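Local coordinates for protein exosome complex component Rrp41 (Archaeoglobus fulgidus, PDB 3M7N) that probably acts as the catalytic subunit of the archaeal exosome, degrading RNA from its 3' end and also able to synthesise heteromeric RNA tails, at residues E32-K37 / L238-E243; S102-E107 / I201-M206; E107-V112 / A143-L148. The protein carries 1 engineered substitution. All coordinates share one frame; numbering follows the deposited sequence.

The three contacts step across the chain toward the bound RNA: their nearest atoms lie about 19 Å (contact 1), 14 Å (contact 3) and 7 Å (contact 2) from it. Contacts 2 and 3 share E107 and use successive parts of helix 96-110; their centres are 10 Å apart, and A202 O packs on A108 CB at 3.6 Å. Contact 3 also touches contact 1, whose centre is 17 Å away, through A33 CB and V146 CG1 at 4.0 Å. Contacts 1 and 2 do not touch and lie on opposite sides of the chain's centre, with centres 26 Å apart. In sequence the three are nested, 3 inside 2 inside 1.

Contact 1 of 3, residues E32-K37 / L238-E243; sequences EASVLK and LRRYIE
S34, the residue just after strand 29-33, and R240 of the long helix 212-248 make the principal meeting of this contact. The hydroxyl of S34 lies over one face of the guanidinium, with OG 2.9 Å from NE of R240; the angle is poor, so this closeness is not a hydrogen bond. S34 CB sits over the same group, toward its rim, 3.7 Å from NH2 of R240. The arginine reaches this place with CG anti to the backbone N (chi1 169°) and a bend at chi2 (58°), beyond which the chain runs on extended. D150 lies close to both groups, accepting a weak hydrogen bond from S34 OG and forming a long, weak ion pair with R240 NE.

Apolar packing is slight: A33 CB meets R240 CB at 4.2 Å, where the backbones come nearest, with CA atoms of A33 and R240 6.4 Å apart.

Of the remaining polar groups, R239 brings NH2 to 4.1 Å from E32 CA, approaching obliquely, and spends that nitrogen on a hydrogen bond to I31 O. A water 3.0 Å from A33 O also approaches E243 OE1, but the second distance is doubtfully short.

With 183 Å² buried at the protein surface, the chemistry implies that the helix meets this strand end mainly by a polar, face-on approach of S34 to R240, probably with D150 as a weak shared partner, rather than by apolar packing.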
ATOM      1  N   GLU E  32     -10.737 -34.138   9.346  1.00 37.80           N
ATOM      2  CA  GLU E  32     -12.036 -33.767   9.892  1.00 36.95           C
ATOM      3  C   GLU E  32     -12.602 -32.490   9.263  1.00 36.15           C
ATOM      4  O   GLU E  32     -11.956 -31.442   9.251  1.00 38.74           O
ATOM      5  CB  GLU E  32     -11.979 -33.655  11.426  1.00 36.43           C
ATOM      6  CG  GLU E  32     -13.335 -33.311  12.036  1.00 46.28           C
ATOM      7  CD  GLU E  32     -13.289 -33.108  13.542  1.00 61.83           C
ATOM      8  OE1 GLU E  32     -12.273 -33.486  14.178  1.00 66.06           O
ATOM      9  OE2 GLU E  32     -14.280 -32.564  14.087  1.00 62.78           O
ATOM     10  N   ALA E  33     -13.822 -32.589   8.755  1.00 34.18           N
ATOM     11  CA  ALA E  33     -14.508 -31.465   8.145  1.00 35.88           C
ATOM     12  C   ALA E  33     -15.364 -30.681   9.162  1.00 39.30           C
ATOM     13  O   ALA E  33     -15.738 -31.222  10.198  1.00 37.89           O
ATOM     14  CB  ALA E  33     -15.365 -31.962   6.985  1.00 36.87           C
ATOM     15  N   SER E  34     -15.665 -29.413   8.848  1.00 39.41           N
ATOM     16  CA  SER E  34     -16.446 -28.510   9.715  1.00 34.84           C
ATOM     17  C   SER E  34     -15.900 -28.438  11.118  1.00 35.84           C
ATOM     18  O   SER E  34     -16.538 -28.919  12.046  1.00 42.03           O
ATOM     19  CB  SER E  34     -17.913 -28.934   9.812  1.00 34.90           C
ATOM     20  OG  SER E  34     -18.476 -29.131   8.530  1.00 47.18           O
ATOM     21  N   VAL E  35     -14.722 -27.861  11.279  1.00 34.60           N
ATOM     22  CA  VAL E  35     -14.145 -27.706  12.600  1.00 30.68           C
ATOM     23  C   VAL E  35     -14.139 -26.239  13.034  1.00 35.74           C
ATOM     24  O   VAL E  35     -13.746 -25.918  14.159  1.00 35.76           O
ATOM     25  CB  VAL E  35     -12.723 -28.237  12.644  1.00 36.70           C
ATOM     26  CG1 VAL E  35     -12.719 -29.778  12.463  1.00 32.95           C
ATOM     27  CG2 VAL E  35     -11.847 -27.506  11.603  1.00 31.25           C
ATOM     28  N   LEU E  36     -14.569 -25.361  12.137  1.00 31.60           N
ATOM     29  CA  LEU E  36     -14.631 -23.932  12.420  1.00 39.63           C
ATOM     30  C   LEU E  36     -16.049 -23.404  12.269  1.00 40.94           C
ATOM     31  O   LEU E  36     -16.708 -23.636  11.258  1.00 42.06           O
ATOM     32  CB  LEU E  36     -13.708 -23.139  11.492  1.00 34.28           C
ATOM     33  CG  LEU E  36     -12.210 -23.357  11.620  1.00 37.20           C
ATOM     34  CD1 LEU E  36     -11.467 -22.468  10.629  1.00 36.45           C
ATOM     35  CD2 LEU E  36     -11.744 -23.080  13.029  1.00 36.15           C
ATOM     36  N   LYS E  37     -16.499 -22.674  13.279  1.00 41.30           N
ATOM     37  CA  LYS E  37     -17.809 -22.042  13.274  1.00 46.93           C
ATOM     38  C   LYS E  37     -17.927 -20.915  12.251  1.00 43.27           C
ATOM     39  O   LYS E  37     -18.920 -20.825  11.534  1.00 45.32           O
ATOM     40  CB  LYS E  37     -18.092 -21.490  14.669  1.00 49.85           C
ATOM     41  CG  LYS E  37     -19.437 -20.815  14.841  1.00 53.06           C
ATOM     42  CD  LYS E  37     -19.669 -20.526  16.323  1.00 52.11           C
ATOM     43  CE  LYS E  37     -20.996 -19.845  16.567  1.00 52.25           C
ATOM     44  NZ  LYS E  37     -21.278 -19.797  18.035  1.00 51.33           N
ATOM     45  N   LEU E 238     -18.194 -37.804   3.952  1.00 39.52           N
ATOM     46  CA  LEU E 238     -19.341 -38.661   4.196  1.00 41.55           C
ATOM     47  C   LEU E 238     -19.838 -38.430   5.640  1.00 40.38           C
ATOM     48  O   LEU E 238     -21.034 -38.282   5.899  1.00 37.72           O
ATOM     49  CB  LEU E 238     -18.938 -40.120   3.957  1.00 38.78           C
ATOM     50  CG  LEU E 238     -19.972 -41.256   3.874  1.00 40.13           C
ATOM     51  CD1 LEU E 238     -20.294 -41.790   5.249  1.00 43.44           C
ATOM     52  CD2 LEU E 238     -21.239 -40.844   3.144  1.00 37.34           C
ATOM     53  N   ARG E 239     -18.901 -38.386   6.575  1.00 38.82           N
ATOM     54  CA  ARG E 239     -19.234 -38.153   7.972  1.00 39.87           C
ATOM     55  C   ARG E 239     -19.984 -36.835   8.133  1.00 40.50           C
ATOM     56  O   ARG E 239     -21.017 -36.777   8.793  1.00 41.33           O
ATOM     57  CB  ARG E 239     -17.965 -38.169   8.821  1.00 36.82           C
ATOM     58  CG  ARG E 239     -17.767 -39.472   9.569  1.00 47.55           C
ATOM     59  CD  ARG E 239     -16.313 -39.901   9.619  1.00 47.77           C
ATOM     60  NE  ARG E 239     -15.436 -38.789   9.954  1.00 47.62           N
ATOM     61  CZ  ARG E 239     -14.157 -38.726   9.606  1.00 46.06           C
ATOM     62  NH1 ARG E 239     -13.608 -39.717   8.910  1.00 45.79           N
ATOM     63  NH2 ARG E 239     -13.430 -37.672   9.946  1.00 43.41           N
ATOM     64  N   ARG E 240     -19.453 -35.787   7.510  1.00 39.88           N
ATOM     65  CA  ARG E 240     -20.077 -34.481   7.509  1.00 39.29           C
ATOM     66  C   ARG E 240     -21.479 -34.559   6.913  1.00 41.42           C
ATOM     67  O   ARG E 240     -22.416 -33.915   7.389  1.00 38.88           O
ATOM     68  CB  ARG E 240     -19.221 -33.504   6.704  1.00 44.41           C
ATOM     69  CG  ARG E 240     -19.892 -32.183   6.408  1.00 39.06           C
ATOM     70  CD  ARG E 240     -20.311 -31.496   7.696  1.00 41.06           C
ATOM     71  NE  ARG E 240     -20.921 -30.200   7.422  1.00 43.97           N
ATOM     72  CZ  ARG E 240     -21.468 -29.434   8.352  1.00 42.36           C
ATOM     73  NH1 ARG E 240     -21.998 -28.277   8.015  1.00 42.16           N
ATOM     74  NH2 ARG E 240     -21.486 -29.833   9.620  1.00 43.01           N
ATOM     75  N   TYR E 241     -21.612 -35.342   5.852  1.00 38.81           N
ATOM     76  CA  TYR E 241     -22.909 -35.564   5.231  1.00 42.20           C
ATOM     77  C   TYR E 241     -23.902 -36.162   6.227  1.00 42.06           C
ATOM     78  O   TYR E 241     -25.058 -35.756   6.283  1.00 41.62           O
ATOM     79  CB  TYR E 241     -22.725 -36.467   4.025  1.00 38.30           C
ATOM     80  CG  TYR E 241     -23.977 -36.942   3.334  1.00 41.72           C
ATOM     81  CD1 TYR E 241     -24.745 -36.082   2.565  1.00 36.28           C
ATOM     82  CD2 TYR E 241     -24.350 -38.289   3.390  1.00 44.14           C
ATOM     83  CE1 TYR E 241     -25.878 -36.540   1.897  1.00 40.00           C
ATOM     84  CE2 TYR E 241     -25.479 -38.753   2.728  1.00 39.01           C
ATOM     85  CZ  TYR E 241     -26.237 -37.876   1.982  1.00 42.34           C
ATOM     86  OH  TYR E 241     -27.348 -38.348   1.323  1.00 46.73           O
ATOM     87  N   ILE E 242     -23.441 -37.112   7.031  1.00 42.11           N
ATOM     88  CA  ILE E 242     -24.294 -37.712   8.045  1.00 39.33           C
ATOM     89  C   ILE E 242     -24.676 -36.679   9.107  1.00 44.48           C
ATOM     90  O   ILE E 242     -25.790 -36.680   9.629  1.00 48.14           O
ATOM     91  CB  ILE E 242     -23.593 -38.914   8.689  1.00 40.47           C
ATOM     92  CG1 ILE E 242     -23.608 -40.099   7.725  1.00 41.92           C
ATOM     93  CG2 ILE E 242     -24.231 -39.289  10.019  1.00 37.53           C
ATOM     94  CD1 ILE E 242     -22.479 -41.072   7.956  1.00 38.26           C
ATOM     95  N   GLU E 243     -23.747 -35.785   9.409  1.00 43.97           N
ATOM     96  CA  GLU E 243     -23.973 -34.772  10.427  1.00 45.72           C
ATOM     97  C   GLU E 243     -25.023 -33.722  10.073  1.00 47.84           C
ATOM     98  O   GLU E 243     -25.862 -33.393  10.914  1.00 52.83           O
ATOM     99  CB  GLU E 243     -22.659 -34.114  10.829  1.00 40.37           C
ATOM    100  CG  GLU E 243     -21.873 -34.955  11.803  1.00 39.64           C
ATOM    101  CD  GLU E 243     -20.395 -34.694  11.698  1.00 45.98           C
ATOM    102  OE1 GLU E 243     -20.015 -33.844  10.862  1.00 41.47           O
ATOM    103  OE2 GLU E 243     -19.614 -35.337  12.437  1.00 47.95           O
TER
HETATM  104  O   HOH W   1     -17.615 -33.508  10.427  1.00 43.54           O

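Contact 2 of 3, residues S102-E107 / I201-M206; sequences SKVSKE and IALLQM
V104 meets L203 through a valine rotamer that turns both methyls toward the strand: with chi1 at 71°, CG1 stands between the backbone N and the carbonyl carbon while CG2 is anti to the N. L203 has CG anti to its own N (chi1 175°), which sends CG toward the helix. Its CD1 then faces the valine fork, equally far from both methyls, 3.7 Å from V104 CG1 and from V104 CG2. The two side chains cross at about a right angle.

Q205, two residues further along the same side of the strand, extends beyond CG and comes at V104 from the opposite direction; its OE1 stops 3.9 Å from V104 CG1. The amide is not idle, because OE1 accepts a hydrogen bond from R137 NH1 and NE2 donates to Q226 of the neighbouring exonuclease 2 chain.

The arrangement packs a helix on the outermost strand of this chain's second sheet, which the neighbouring chain extends, and joins the two halves of the RNase PH fold: helix 96-110 belongs to the first domain, strand 197-207 to the second. The axes of the short segments approach to 9.1 Å at 147°. A classic beta bulge interrupts the strand at A202 and L203, which both lie opposite A190. Q205 and M206 then pair antiparallel with a strand of exonuclease 2, carrying the sheet across the interface.

Replacing V104, an alanine here lacks both outer methyls, which is likely to open a gap beside L203 CD1 and strip Q205 OE1 of its apolar cover on that side.

On the helix flank nearby, K103, in a salt bridge with E107, forms a second one with E104 of exonuclease 2, placing this helix against the neighbouring chain.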
ATOM      1  N   SER E 102       1.731 -20.616  -2.076  1.00 27.45           N
ATOM      2  CA  SER E 102       0.407 -20.005  -2.233  1.00 30.39           C
ATOM      3  C   SER E 102      -0.009 -19.883  -3.709  1.00 28.44           C
ATOM      4  O   SER E 102      -1.161 -20.148  -4.070  1.00 29.11           O
ATOM      5  CB  SER E 102       0.359 -18.622  -1.543  1.00 30.74           C
ATOM      6  OG  SER E 102       0.697 -18.709  -0.155  1.00 28.71           O
ATOM      7  N   LYS E 103       0.926 -19.476  -4.559  1.00 28.57           N
ATOM      8  CA  LYS E 103       0.620 -19.260  -5.978  1.00 32.67           C
ATOM      9  C   LYS E 103       0.304 -20.579  -6.691  1.00 29.97           C
ATOM     10  O   LYS E 103      -0.681 -20.697  -7.409  1.00 29.44           O
ATOM     11  CB  LYS E 103       1.790 -18.545  -6.678  1.00 33.34           C
ATOM     12  CG  LYS E 103       1.561 -18.220  -8.149  1.00 32.63           C
ATOM     13  CD  LYS E 103       2.718 -17.371  -8.707  1.00 39.38           C
ATOM     14  CE  LYS E 103       2.628 -17.173 -10.229  1.00 37.71           C
ATOM     15  NZ  LYS E 103       2.673 -18.500 -10.913  1.00 39.40           N
ATOM     16  N   VAL E 104       1.142 -21.580  -6.484  1.00 26.84           N
ATOM     17  CA  VAL E 104       0.919 -22.841  -7.170  1.00 30.59           C
ATOM     18  C   VAL E 104      -0.320 -23.577  -6.613  1.00 32.44           C
ATOM     19  O   VAL E 104      -1.068 -24.190  -7.374  1.00 29.33           O
ATOM     20  CB  VAL E 104       2.189 -23.692  -7.169  1.00 30.06           C
ATOM     21  CG1 VAL E 104       2.480 -24.234  -5.788  1.00 27.12           C
ATOM     22  CG2 VAL E 104       2.060 -24.792  -8.166  1.00 40.39           C
ATOM     23  N   SER E 105      -0.554 -23.472  -5.302  1.00 28.20           N
ATOM     24  CA  SER E 105      -1.769 -23.999  -4.690  1.00 25.60           C
ATOM     25  C   SER E 105      -2.998 -23.351  -5.277  1.00 29.29           C
ATOM     26  O   SER E 105      -3.984 -24.035  -5.581  1.00 30.93           O
ATOM     27  CB  SER E 105      -1.786 -23.768  -3.182  1.00 26.68           C
ATOM     28  OG  SER E 105      -0.725 -24.444  -2.547  1.00 29.80           O
ATOM     29  N   LYS E 106      -2.964 -22.028  -5.417  1.00 29.36           N
ATOM     30  CA  LYS E 106      -4.101 -21.336  -6.017  1.00 29.51           C
ATOM     31  C   LYS E 106      -4.338 -21.875  -7.417  1.00 28.74           C
ATOM     32  O   LYS E 106      -5.484 -22.080  -7.864  1.00 31.19           O
ATOM     33  CB  LYS E 106      -3.848 -19.825  -6.099  1.00 31.60           C
ATOM     34  CG  LYS E 106      -4.976 -19.083  -6.797  1.00 33.93           C
ATOM     35  CD  LYS E 106      -4.624 -17.634  -7.058  1.00 39.09           C
ATOM     36  CE  LYS E 106      -4.148 -17.448  -8.489  1.00 45.63           C
ATOM     37  NZ  LYS E 106      -2.986 -16.507  -8.563  1.00 46.53           N
ATOM     38  N   GLU E 107      -3.232 -22.063  -8.122  1.00 28.68           N
ATOM     39  CA  GLU E 107      -3.268 -22.520  -9.504  1.00 31.39           C
ATOM     40  C   GLU E 107      -3.927 -23.907  -9.610  1.00 30.59           C
ATOM     41  O   GLU E 107      -4.708 -24.154 -10.526  1.00 28.90           O
ATOM     42  CB  GLU E 107      -1.858 -22.468 -10.115  1.00 25.07           C
ATOM     43  CG  GLU E 107      -1.545 -21.066 -10.655  1.00 31.89           C
ATOM     44  CD  GLU E 107      -0.059 -20.747 -10.758  1.00 34.74           C
ATOM     45  OE1 GLU E 107       0.780 -21.606 -10.417  1.00 32.61           O
ATOM     46  OE2 GLU E 107       0.268 -19.615 -11.171  1.00 35.99           O
ATOM     47  N   ILE E 201      -3.078 -33.978 -13.633  1.00 32.72           N
ATOM     48  CA  ILE E 201      -2.134 -33.389 -12.701  1.00 28.43           C
ATOM     49  C   ILE E 201      -2.490 -31.927 -12.485  1.00 27.53           C
ATOM     50  O   ILE E 201      -2.526 -31.141 -13.439  1.00 27.49           O
ATOM     51  CB  ILE E 201      -0.699 -33.471 -13.276  1.00 30.33           C
ATOM     52  CG1 ILE E 201      -0.250 -34.941 -13.404  1.00 32.12           C
ATOM     53  CG2 ILE E 201       0.273 -32.658 -12.425  1.00 27.06           C
ATOM     54  CD1 ILE E 201       1.011 -35.156 -14.252  1.00 25.95           C
ATOM     55  N   ALA E 202      -2.740 -31.570 -11.230  1.00 24.72           N
ATOM     56  CA  ALA E 202      -3.126 -30.204 -10.868  1.00 27.49           C
ATOM     57  C   ALA E 202      -1.950 -29.415 -10.302  1.00 26.66           C
ATOM     58  O   ALA E 202      -1.943 -28.199 -10.335  1.00 27.97           O
ATOM     59  CB  ALA E 202      -4.280 -30.229  -9.862  1.00 27.03           C
ATOM     60  N   LEU E 203      -0.951 -30.124  -9.797  1.00 28.78           N
ATOM     61  CA  LEU E 203       0.248 -29.512  -9.252  1.00 27.88           C
ATOM     62  C   LEU E 203       1.408 -30.473  -9.430  1.00 29.29           C
ATOM     63  O   LEU E 203       1.291 -31.664  -9.114  1.00 29.28           O
ATOM     64  CB  LEU E 203       0.077 -29.220  -7.760  1.00 21.79           C
ATOM     65  CG  LEU E 203       1.323 -28.680  -7.038  1.00 27.33           C
ATOM     66  CD1 LEU E 203       0.976 -27.596  -5.983  1.00 22.59           C
ATOM     67  CD2 LEU E 203       2.133 -29.791  -6.405  1.00 25.18           C
ATOM     68  N   LEU E 204       2.532 -29.961  -9.915  1.00 26.74           N
ATOM     69  CA  LEU E 204       3.729 -30.771 -10.045  1.00 27.09           C
ATOM     70  C   LEU E 204       4.962 -29.910  -9.797  1.00 28.39           C
ATOM     71  O   LEU E 204       5.175 -28.918 -10.484  1.00 28.95           O
ATOM     72  CB  LEU E 204       3.790 -31.418 -11.440  1.00 25.23           C
ATOM     73  CG  LEU E 204       4.920 -32.426 -11.719  1.00 26.77           C
ATOM     74  CD1 LEU E 204       4.567 -33.329 -12.884  1.00 29.43           C
ATOM     75  CD2 LEU E 204       6.222 -31.724 -12.008  1.00 27.38           C
ATOM     76  N   GLN E 205       5.775 -30.293  -8.819  1.00 24.11           N
ATOM     77  CA  GLN E 205       7.054 -29.629  -8.601  1.00 28.15           C
ATOM     78  C   GLN E 205       8.071 -30.687  -8.229  1.00 30.68           C
ATOM     79  O   GLN E 205       7.707 -31.730  -7.688  1.00 33.78           O
ATOM     80  CB  GLN E 205       6.970 -28.606  -7.456  1.00 26.86           C
ATOM     81  CG  GLN E 205       5.905 -27.529  -7.617  1.00 32.36           C
ATOM     82  CD  GLN E 205       5.881 -26.560  -6.434  1.00 36.19           C
ATOM     83  OE1 GLN E 205       5.295 -26.849  -5.378  1.00 31.58           O
ATOM     84  NE2 GLN E 205       6.535 -25.408  -6.606  1.00 32.79           N
ATOM     85  N   MET E 206       9.344 -30.432  -8.495  1.00 24.12           N
ATOM     86  CA  MET E 206      10.351 -31.331  -7.989  1.00 28.05           C
ATOM     87  C   MET E 206      11.675 -30.632  -7.850  1.00 27.27           C
ATOM     88  O   MET E 206      11.960 -29.700  -8.589  1.00 25.14           O
ATOM     89  CB  MET E 206      10.460 -32.601  -8.856  1.00 29.81           C
ATOM     90  CG  MET E 206      11.452 -32.554  -9.981  1.00 34.21           C
ATOM     91  SD  MET E 206      13.116 -32.911  -9.395  1.00 32.58           S
ATOM     92  CE  MET E 206      14.009 -32.821 -10.891  1.00 35.29           C
TER

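Contact 3 of 3, residues E107-V112 / A143-L148; sequences EAFEAV and AASVAL
The F109 ring is met by three residues of helix 136-150, each from its own direction. At its edge and in its plane stands S145, whose CB is 4.0 Å from F109 CE2. L148 reaches the ring obliquely with one methyl, CD1, at 3.3 Å from F109 CD2 and almost as close to the neighbouring CE2, a tight carbon-carbon approach. A144 also comes in obliquely, its CB 3.9 Å from F109 CZ. The backbone joins in as well, since S145 N lies 3.8 Å from F109 CZ, obliquely placed and not hydrogen-bonded to the ring residue.

The spacing of the partners, 144, 145 and 148, is one helical turn, as the bond from L148 N to A144 O (2.8 Å) confirms. All three therefore belong to one flank of helix 136-150. F109 has its ring anti to the carbonyl carbon (chi1 -72°), which projects it away from helix 96-110 and into that flank. The register agrees: the closest CA atoms are those of F109 and S145, 8.4 Å apart, and F109 alone supplies 77 of the 146 Å² buried.

Both helices lie against the mixed sheet of the S5-clan domain, L148 touching V56 of strand 50-60. From the second domain's sheet, I159 of strand 158-167 also touches F109, and its N binds S145 OG. That bond uses the hydroxyl, which chi1 of -168° sets anti to the serine N.

The chemistry is that of a buried aromatic ring packed on one flank of a helix: methyl, methylene and backbone grip it, while the single polar side chain among its partners is satisfied through I159. Between these segments the packing is mainly apolar.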
ATOM      1  N   GLU E 107      -3.232 -22.063  -8.122  1.00 28.68           N
ATOM      2  CA  GLU E 107      -3.268 -22.520  -9.504  1.00 31.39           C
ATOM      3  C   GLU E 107      -3.927 -23.907  -9.610  1.00 30.59           C
ATOM      4  O   GLU E 107      -4.708 -24.154 -10.526  1.00 28.90           O
ATOM      5  CB  GLU E 107      -1.858 -22.468 -10.115  1.00 25.07           C
ATOM      6  CG  GLU E 107      -1.545 -21.066 -10.655  1.00 31.89           C
ATOM      7  CD  GLU E 107      -0.059 -20.747 -10.758  1.00 34.74           C
ATOM      8  OE1 GLU E 107       0.780 -21.606 -10.417  1.00 32.61           O
ATOM      9  OE2 GLU E 107       0.268 -19.615 -11.171  1.00 35.99           O
ATOM     10  N   ALA E 108      -3.651 -24.775  -8.635  1.00 27.51           N
ATOM     11  CA  ALA E 108      -4.236 -26.115  -8.614  1.00 29.25           C
ATOM     12  C   ALA E 108      -5.752 -26.049  -8.521  1.00 31.80           C
ATOM     13  O   ALA E 108      -6.460 -26.881  -9.090  1.00 35.32           O
ATOM     14  CB  ALA E 108      -3.651 -26.967  -7.463  1.00 20.18           C
ATOM     15  N   PHE E 109      -6.269 -25.059  -7.806  1.00 34.11           N
ATOM     16  CA  PHE E 109      -7.718 -24.976  -7.651  1.00 29.36           C
ATOM     17  C   PHE E 109      -8.399 -24.197  -8.763  1.00 32.92           C
ATOM     18  O   PHE E 109      -9.577 -24.438  -9.065  1.00 30.95           O
ATOM     19  CB  PHE E 109      -8.090 -24.463  -6.261  1.00 29.23           C
ATOM     20  CG  PHE E 109      -7.841 -25.470  -5.171  1.00 30.45           C
ATOM     21  CD1 PHE E 109      -6.732 -25.368  -4.352  1.00 29.81           C
ATOM     22  CD2 PHE E 109      -8.702 -26.558  -5.001  1.00 23.84           C
ATOM     23  CE1 PHE E 109      -6.495 -26.320  -3.351  1.00 26.62           C
ATOM     24  CE2 PHE E 109      -8.477 -27.489  -4.016  1.00 23.08           C
ATOM     25  CZ  PHE E 109      -7.374 -27.374  -3.187  1.00 25.20           C
ATOM     26  N   GLU E 110      -7.660 -23.271  -9.383  1.00 38.42           N
ATOM     27  CA  GLU E 110      -8.230 -22.477 -10.473  1.00 38.54           C
ATOM     28  C   GLU E 110      -8.611 -23.434 -11.569  1.00 35.84           C
ATOM     29  O   GLU E 110      -9.573 -23.228 -12.298  1.00 35.21           O
ATOM     30  CB  GLU E 110      -7.232 -21.445 -11.007  1.00 38.57           C
ATOM     31  CG  GLU E 110      -6.939 -20.326 -10.024  1.00 40.46           C
ATOM     32  CD  GLU E 110      -6.067 -19.229 -10.610  1.00 46.15           C
ATOM     33  OE1 GLU E 110      -4.960 -19.520 -11.135  1.00 48.37           O
ATOM     34  OE2 GLU E 110      -6.493 -18.063 -10.536  1.00 44.12           O
ATOM     35  N   ALA E 111      -7.840 -24.509 -11.646  1.00 41.89           N
ATOM     36  CA  ALA E 111      -8.034 -25.560 -12.641  1.00 42.30           C
ATOM     37  C   ALA E 111      -9.294 -26.414 -12.409  1.00 43.80           C
ATOM     38  O   ALA E 111      -9.634 -27.255 -13.238  1.00 47.33           O
ATOM     39  CB  ALA E 111      -6.779 -26.456 -12.680  1.00 36.03           C
ATOM     40  N   VAL E 112      -9.993 -26.191 -11.299  1.00 39.03           N
ATOM     41  CA  VAL E 112     -11.007 -27.134 -10.863  1.00 38.19           C
ATOM     42  C   VAL E 112     -12.314 -26.526 -10.318  1.00 38.79           C
ATOM     43  O   VAL E 112     -13.395 -27.075 -10.520  1.00 38.48           O
ATOM     44  CB  VAL E 112     -10.378 -28.111  -9.856  1.00 39.11           C
ATOM     45  CG1 VAL E 112     -11.404 -28.651  -8.908  1.00 38.65           C
ATOM     46  CG2 VAL E 112      -9.673 -29.238 -10.607  1.00 37.52           C
ATOM     47  N   ALA E 143      -6.259 -30.614   2.798  1.00 27.44           N
ATOM     48  CA  ALA E 143      -7.193 -29.991   3.732  1.00 26.10           C
ATOM     49  C   ALA E 143      -8.041 -28.967   2.999  1.00 27.17           C
ATOM     50  O   ALA E 143      -9.256 -28.878   3.207  1.00 27.84           O
ATOM     51  CB  ALA E 143      -6.454 -29.361   4.889  1.00 30.36           C
ATOM     52  N   ALA E 144      -7.419 -28.223   2.090  1.00 26.92           N
ATOM     53  CA  ALA E 144      -8.171 -27.203   1.361  1.00 27.49           C
ATOM     54  C   ALA E 144      -9.300 -27.772   0.479  1.00 30.10           C
ATOM     55  O   ALA E 144     -10.383 -27.187   0.412  1.00 31.63           O
ATOM     56  CB  ALA E 144      -7.242 -26.324   0.562  1.00 24.97           C
ATOM     57  N   SER E 145      -9.055 -28.907  -0.185  1.00 32.53           N
ATOM     58  CA  SER E 145     -10.075 -29.527  -1.043  1.00 28.90           C
ATOM     59  C   SER E 145     -11.238 -30.034  -0.206  1.00 26.74           C
ATOM     60  O   SER E 145     -12.397 -29.957  -0.619  1.00 26.03           O
ATOM     61  CB  SER E 145      -9.483 -30.671  -1.893  1.00 28.47           C
ATOM     62  OG  SER E 145     -10.384 -31.104  -2.924  1.00 29.30           O
ATOM     63  N   VAL E 146     -10.924 -30.557   0.979  1.00 30.17           N
ATOM     64  CA  VAL E 146     -11.973 -30.963   1.916  1.00 31.00           C
ATOM     65  C   VAL E 146     -12.799 -29.738   2.309  1.00 31.93           C
ATOM     66  O   VAL E 146     -14.033 -29.760   2.207  1.00 30.56           O
ATOM     67  CB  VAL E 146     -11.412 -31.693   3.171  1.00 30.99           C
ATOM     68  CG1 VAL E 146     -12.496 -31.848   4.241  1.00 33.89           C
ATOM     69  CG2 VAL E 146     -10.863 -33.043   2.792  1.00 28.71           C
ATOM     70  N   ALA E 147     -12.112 -28.661   2.709  1.00 28.17           N
ATOM     71  CA  ALA E 147     -12.793 -27.413   3.092  1.00 33.13           C
ATOM     72  C   ALA E 147     -13.672 -26.855   1.972  1.00 32.26           C
ATOM     73  O   ALA E 147     -14.794 -26.393   2.210  1.00 30.51           O
ATOM     74  CB  ALA E 147     -11.795 -26.357   3.579  1.00 30.86           C
ATOM     75  N   LEU E 148     -13.156 -26.896   0.749  1.00 33.26           N
ATOM     76  CA  LEU E 148     -13.931 -26.441  -0.398  1.00 31.43           C
ATOM     77  C   LEU E 148     -15.205 -27.261  -0.535  1.00 33.81           C
ATOM     78  O   LEU E 148     -16.290 -26.706  -0.749  1.00 36.81           O
ATOM     79  CB  LEU E 148     -13.094 -26.481  -1.682  1.00 30.19           C
ATOM     80  CG  LEU E 148     -12.040 -25.361  -1.814  1.00 32.22           C
ATOM     81  CD1 LEU E 148     -11.068 -25.615  -2.950  1.00 25.28           C
ATOM     82  CD2 LEU E 148     -12.698 -23.987  -1.971  1.00 28.19           C
TER